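Local coordinates for ESX secretion system protein EccC (Thermomonospora curvata, PDB 4NH0) that serves as an ATPase of the type VII (ESX) secretion machinery, binding the export substrate EsxB and possibly acting as the translocase, at residues 719-727 and 926-934. Sequence-based numbering, arbitrary orientation.
Sequences ADRIRRTVA and IDEDSLSPV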
ATOM      1  N   ALA A 719      -0.575  23.266  -6.003  1.00 90.15           N
ATOM      2  CA  ALA A 719      -1.229  22.875  -7.248  1.00 72.18           C
ATOM      3  C   ALA A 719      -0.292  22.961  -8.449  1.00 77.65           C
ATOM      4  O   ALA A 719      -0.411  22.180  -9.391  1.00 82.62           O
ATOM      5  CB  ALA A 719      -2.459  23.735  -7.483  1.00 85.26           C
ATOM      6  N   ASP A 720       0.631  23.914  -8.414  1.00 83.26           N
ATOM      7  CA  ASP A 720       1.566  24.109  -9.516  1.00 77.14           C
ATOM      8  C   ASP A 720       2.500  22.913  -9.679  1.00 65.16           C
ATOM      9  O   ASP A 720       2.796  22.494 -10.795  1.00 67.27           O
ATOM     10  CB  ASP A 720       2.383  25.385  -9.307  1.00 76.79           C
ATOM     11  CG  ASP A 720       1.552  26.642  -9.453  1.00 98.93           C
ATOM     12  OD1 ASP A 720       1.467  27.172 -10.580  1.00 89.23           O
ATOM     13  OD2 ASP A 720       0.985  27.103  -8.440  1.00116.61           O
ATOM     14  N   ARG A 721       2.957  22.366  -8.558  1.00 70.75           N
ATOM     15  CA  ARG A 721       3.888  21.245  -8.583  1.00 66.74           C
ATOM     16  C   ARG A 721       3.174  19.941  -8.914  1.00 57.99           C
ATOM     17  O   ARG A 721       3.786  18.996  -9.405  1.00 56.52           O
ATOM     18  CB  ARG A 721       4.613  21.123  -7.241  1.00 64.23           C
ATOM     19  CG  ARG A 721       5.818  20.203  -7.268  1.00 60.25           C
ATOM     20  CD  ARG A 721       6.666  20.366  -6.022  1.00 50.32           C
ATOM     21  NE  ARG A 721       7.997  19.798  -6.205  1.00 57.00           N
ATOM     22  CZ  ARG A 721       9.047  20.490  -6.635  1.00 70.04           C
ATOM     23  NH1 ARG A 721       8.918  21.778  -6.922  1.00 63.53           N
ATOM     24  NH2 ARG A 721      10.223  19.898  -6.777  1.00 64.07           N
ATOM     25  N   ILE A 722       1.874  19.899  -8.644  1.00 61.00           N
ATOM     26  CA  ILE A 722       1.072  18.712  -8.919  1.00 55.45           C
ATOM     27  C   ILE A 722       0.925  18.489 -10.420  1.00 59.73           C
ATOM     28  O   ILE A 722       1.103  17.375 -10.909  1.00 59.05           O
ATOM     29  CB  ILE A 722      -0.323  18.816  -8.275  1.00 68.86           C
ATOM     30  CG1 ILE A 722      -0.215  18.669  -6.757  1.00 71.46           C
ATOM     31  CG2 ILE A 722      -1.248  17.745  -8.817  1.00 61.11           C
ATOM     32  CD1 ILE A 722      -1.516  18.899  -6.031  1.00 71.81           C
ATOM     33  N   ARG A 723       0.610  19.555 -11.149  1.00 55.00           N
ATOM     34  CA  ARG A 723       0.466  19.470 -12.597  1.00 54.11           C
ATOM     35  C   ARG A 723       1.795  19.125 -13.254  1.00 55.77           C
ATOM     36  O   ARG A 723       1.847  18.336 -14.194  1.00 57.82           O
ATOM     37  CB  ARG A 723      -0.065  20.784 -13.170  1.00 56.16           C
ATOM     38  CG  ARG A 723      -1.316  21.314 -12.498  1.00 57.31           C
ATOM     39  CD  ARG A 723      -1.828  22.545 -13.223  1.00 47.32           C
ATOM     40  NE  ARG A 723      -2.537  23.456 -12.332  1.00 67.82           N
ATOM     41  CZ  ARG A 723      -1.965  24.483 -11.714  1.00 75.25           C
ATOM     42  NH1 ARG A 723      -0.674  24.726 -11.888  1.00 75.51           N
ATOM     43  NH2 ARG A 723      -2.681  25.266 -10.920  1.00 88.43           N
ATOM     44  N   ARG A 724       2.868  19.724 -12.749  1.00 56.67           N
ATOM     45  CA  ARG A 724       4.198  19.525 -13.312  1.00 54.73           C
ATOM     46  C   ARG A 724       4.742  18.130 -13.032  1.00 54.36           C
ATOM     47  O   ARG A 724       5.438  17.554 -13.866  1.00 52.02           O
ATOM     48  CB  ARG A 724       5.165  20.579 -12.772  1.00 61.46           C
ATOM     49  CG  ARG A 724       5.015  21.941 -13.423  1.00 56.04           C
ATOM     50  CD  ARG A 724       5.217  21.839 -14.923  1.00 45.11           C
ATOM     51  NE  ARG A 724       6.492  21.209 -15.254  1.00 44.10           N
ATOM     52  CZ  ARG A 724       6.796  20.721 -16.451  1.00 47.17           C
ATOM     53  NH1 ARG A 724       5.914  20.785 -17.438  1.00 60.21           N
ATOM     54  NH2 ARG A 724       7.979  20.165 -16.662  1.00 41.93           N
ATOM     55  N   THR A 725       4.428  17.593 -11.857  1.00 62.33           N
ATOM     56  CA  THR A 725       4.855  16.248 -11.490  1.00 53.13           C
ATOM     57  C   THR A 725       4.307  15.227 -12.481  1.00 51.21           C
ATOM     58  O   THR A 725       4.988  14.272 -12.847  1.00 51.02           O
ATOM     59  CB  THR A 725       4.399  15.878 -10.067  1.00 53.37           C
ATOM     60  OG1 THR A 725       4.938  16.817  -9.131  1.00 52.56           O
ATOM     61  CG2 THR A 725       4.869  14.484  -9.698  1.00 48.38           C
ATOM     62  N   VAL A 726       3.074  15.443 -12.922  1.00 58.38           N
ATOM     63  CA  VAL A 726       2.447  14.570 -13.902  1.00 48.49           C
ATOM     64  C   VAL A 726       2.955  14.892 -15.304  1.00 57.19           C
ATOM     65  O   VAL A 726       3.153  13.997 -16.124  1.00 62.29           O
ATOM     66  CB  VAL A 726       0.911  14.695 -13.861  1.00 44.41           C
ATOM     67  CG1 VAL A 726       0.267  13.757 -14.866  1.00 42.61           C
ATOM     68  CG2 VAL A 726       0.398  14.406 -12.464  1.00 62.89           C
ATOM     69  N   ALA A 727       3.180  16.175 -15.565  1.00 55.50           N
ATOM     70  CA  ALA A 727       3.656  16.622 -16.870  1.00 55.02           C
ATOM     71  C   ALA A 727       5.075  16.139 -17.145  1.00 57.04           C
ATOM     72  O   ALA A 727       5.423  15.830 -18.283  1.00 52.06           O
ATOM     73  CB  ALA A 727       3.590  18.135 -16.966  1.00 51.11           C
ATOM     74  N   ILE A 926       7.070  30.349 -22.206  1.00 60.91           N
ATOM     75  CA  ILE A 926       6.933  28.900 -22.266  1.00 50.65           C
ATOM     76  C   ILE A 926       5.705  28.443 -21.487  1.00 51.78           C
ATOM     77  O   ILE A 926       5.316  29.072 -20.504  1.00 53.88           O
ATOM     78  CB  ILE A 926       8.184  28.189 -21.715  1.00 51.78           C
ATOM     79  CG1 ILE A 926       8.417  28.563 -20.251  1.00 55.14           C
ATOM     80  CG2 ILE A 926       9.404  28.542 -22.549  1.00 49.40           C
ATOM     81  CD1 ILE A 926       9.580  27.842 -19.616  1.00 33.24           C
ATOM     82  N   ASP A 927       5.095  27.350 -21.932  1.00 54.09           N
ATOM     83  CA  ASP A 927       3.878  26.852 -21.305  1.00 58.16           C
ATOM     84  C   ASP A 927       4.179  25.914 -20.145  1.00 53.17           C
ATOM     85  O   ASP A 927       5.320  25.511 -19.946  1.00 44.07           O
ATOM     86  CB  ASP A 927       2.993  26.145 -22.335  1.00 62.73           C
ATOM     87  CG  ASP A 927       3.729  25.065 -23.103  1.00 63.73           C
ATOM     88  OD1 ASP A 927       4.850  24.694 -22.700  1.00 60.90           O
ATOM     89  OD2 ASP A 927       3.183  24.580 -24.116  1.00 55.34           O
ATOM     90  N   GLU A 928       3.148  25.572 -19.381  1.00 59.76           N
ATOM     91  CA  GLU A 928       3.301  24.661 -18.257  1.00 52.17           C
ATOM     92  C   GLU A 928       3.317  23.216 -18.735  1.00 57.25           C
ATOM     93  O   GLU A 928       3.878  22.340 -18.080  1.00 61.70           O
ATOM     94  CB  GLU A 928       2.173  24.864 -17.243  1.00 47.69           C
ATOM     95  CG  GLU A 928       2.340  24.062 -15.962  1.00 50.95           C
ATOM     96  CD  GLU A 928       1.107  24.097 -15.087  1.00 61.84           C
ATOM     97  OE1 GLU A 928      -0.010  23.958 -15.626  1.00 51.67           O
ATOM     98  OE2 GLU A 928       1.254  24.259 -13.857  1.00 66.75           O
ATOM     99  N   ASP A 929       2.703  22.978 -19.888  1.00 54.65           N
ATOM    100  CA  ASP A 929       2.500  21.625 -20.391  1.00 60.43           C
ATOM    101  C   ASP A 929       3.809  20.883 -20.644  1.00 58.82           C
ATOM    102  O   ASP A 929       4.011  19.782 -20.135  1.00 59.72           O
ATOM    103  CB  ASP A 929       1.671  21.661 -21.674  1.00 72.93           C
ATOM    104  CG  ASP A 929       1.121  20.300 -22.048  1.00 84.75           C
ATOM    105  OD1 ASP A 929       0.033  19.943 -21.554  1.00104.64           O
ATOM    106  OD2 ASP A 929       1.777  19.587 -22.836  1.00 86.76           O
ATOM    107  N   SER A 930       4.695  21.486 -21.429  1.00 60.42           N
ATOM    108  CA  SER A 930       5.947  20.835 -21.797  1.00 50.03           C
ATOM    109  C   SER A 930       7.145  21.771 -21.686  1.00 47.56           C
ATOM    110  O   SER A 930       8.244  21.428 -22.117  1.00 56.71           O
ATOM    111  CB  SER A 930       5.855  20.282 -23.220  1.00 55.96           C
ATOM    112  OG  SER A 930       5.482  21.295 -24.136  1.00 64.16           O
ATOM    113  N   LEU A 931       6.921  22.947 -21.107  1.00 60.34           N
ATOM    114  CA  LEU A 931       7.961  23.963 -20.944  1.00 44.62           C
ATOM    115  C   LEU A 931       8.602  24.347 -22.273  1.00 54.82           C
ATOM    116  O   LEU A 931       9.781  24.688 -22.328  1.00 60.95           O
ATOM    117  CB  LEU A 931       9.033  23.486 -19.963  1.00 36.38           C
ATOM    118  CG  LEU A 931       8.585  23.288 -18.515  1.00 48.83           C
ATOM    119  CD1 LEU A 931       9.748  22.844 -17.652  1.00 45.89           C
ATOM    120  CD2 LEU A 931       7.979  24.565 -17.970  1.00 49.69           C
ATOM    121  N   SER A 932       7.813  24.292 -23.340  1.00 59.99           N
ATOM    122  CA  SER A 932       8.284  24.656 -24.669  1.00 54.70           C
ATOM    123  C   SER A 932       7.793  26.053 -25.037  1.00 56.28           C
ATOM    124  O   SER A 932       6.746  26.485 -24.561  1.00 59.57           O
ATOM    125  CB  SER A 932       7.818  23.626 -25.700  1.00 53.63           C
ATOM    126  OG  SER A 932       6.438  23.351 -25.560  1.00 79.94           O
ATOM    127  N   PRO A 933       8.559  26.771 -25.874  1.00 50.33           N
ATOM    128  CA  PRO A 933       8.237  28.152 -26.253  1.00 53.38           C
ATOM    129  C   PRO A 933       6.845  28.328 -26.856  1.00 51.14           C
ATOM    130  O   PRO A 933       6.362  27.455 -27.577  1.00 45.96           O
ATOM    131  CB  PRO A 933       9.313  28.483 -27.290  1.00 48.64           C
ATOM    132  CG  PRO A 933      10.458  27.627 -26.914  1.00 50.27           C
ATOM    133  CD  PRO A 933       9.855  26.343 -26.432  1.00 56.19           C
ATOM    134  N   VAL A 934       6.217  29.457 -26.548  1.00 46.57           N
ATOM    135  CA  VAL A 934       4.922  29.815 -27.110  1.00 40.41           C
ATOM    136  C   VAL A 934       5.092  31.005 -28.046  1.00 45.61           C
ATOM    137  O   VAL A 934       5.625  32.037 -27.649  1.00 56.83           O
ATOM    138  CB  VAL A 934       3.899  30.155 -26.012  1.00 41.82           C
ATOM    139  CG1 VAL A 934       2.613  30.674 -26.623  1.00 56.94           C
ATOM    140  CG2 VAL A 934       3.629  28.938 -25.147  1.00 48.85           C
TER
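Glu928 reaches across to helix 719-742 and runs alongside Arg724 in the opposite direction, its CG 3.8 Å from Arg724 CD. With CG anti to the backbone N (chi1 -173°), the carboxylate arrives at Arg723, where the two side chains cross at about a right angle. Arg723 NH1 gives a hydrogen bond, part of a salt bridge, to the syn lone pair of Glu928 OE2 at 2.8 Å, the flat groups 46° apart. Arg723 NH1 also pairs with Asp720 OD1 at 3.5 Å; Asp720 also salt-bridges Arg1127, and the two arginines probably offset the repulsion between Asp720 OD1 and Glu928 OE2, 4.4 Å apart. The contact joins the second FtsK domain to the third: loop 928-932 turns the beta hairpin of strands 922-927 and 933-936. Arg724 folds back at chi2 and chi3, bringing NH1 to Glu928 O, 2.6 Å off and tilted from the carbonyl plane, while Leu931 lies over one guanidinium face, toward its rim, CD1 3.4 Å from Arg724 NH2. Arg724 NE is hydrogen-bonded to Arg901 O. A leucine here would probably leave Glu928 O without its NH1 donor and Arg901 O without its NE donor. One turn beyond Arg723, Ala727 CB rests 3.6 Å from Asp929 O.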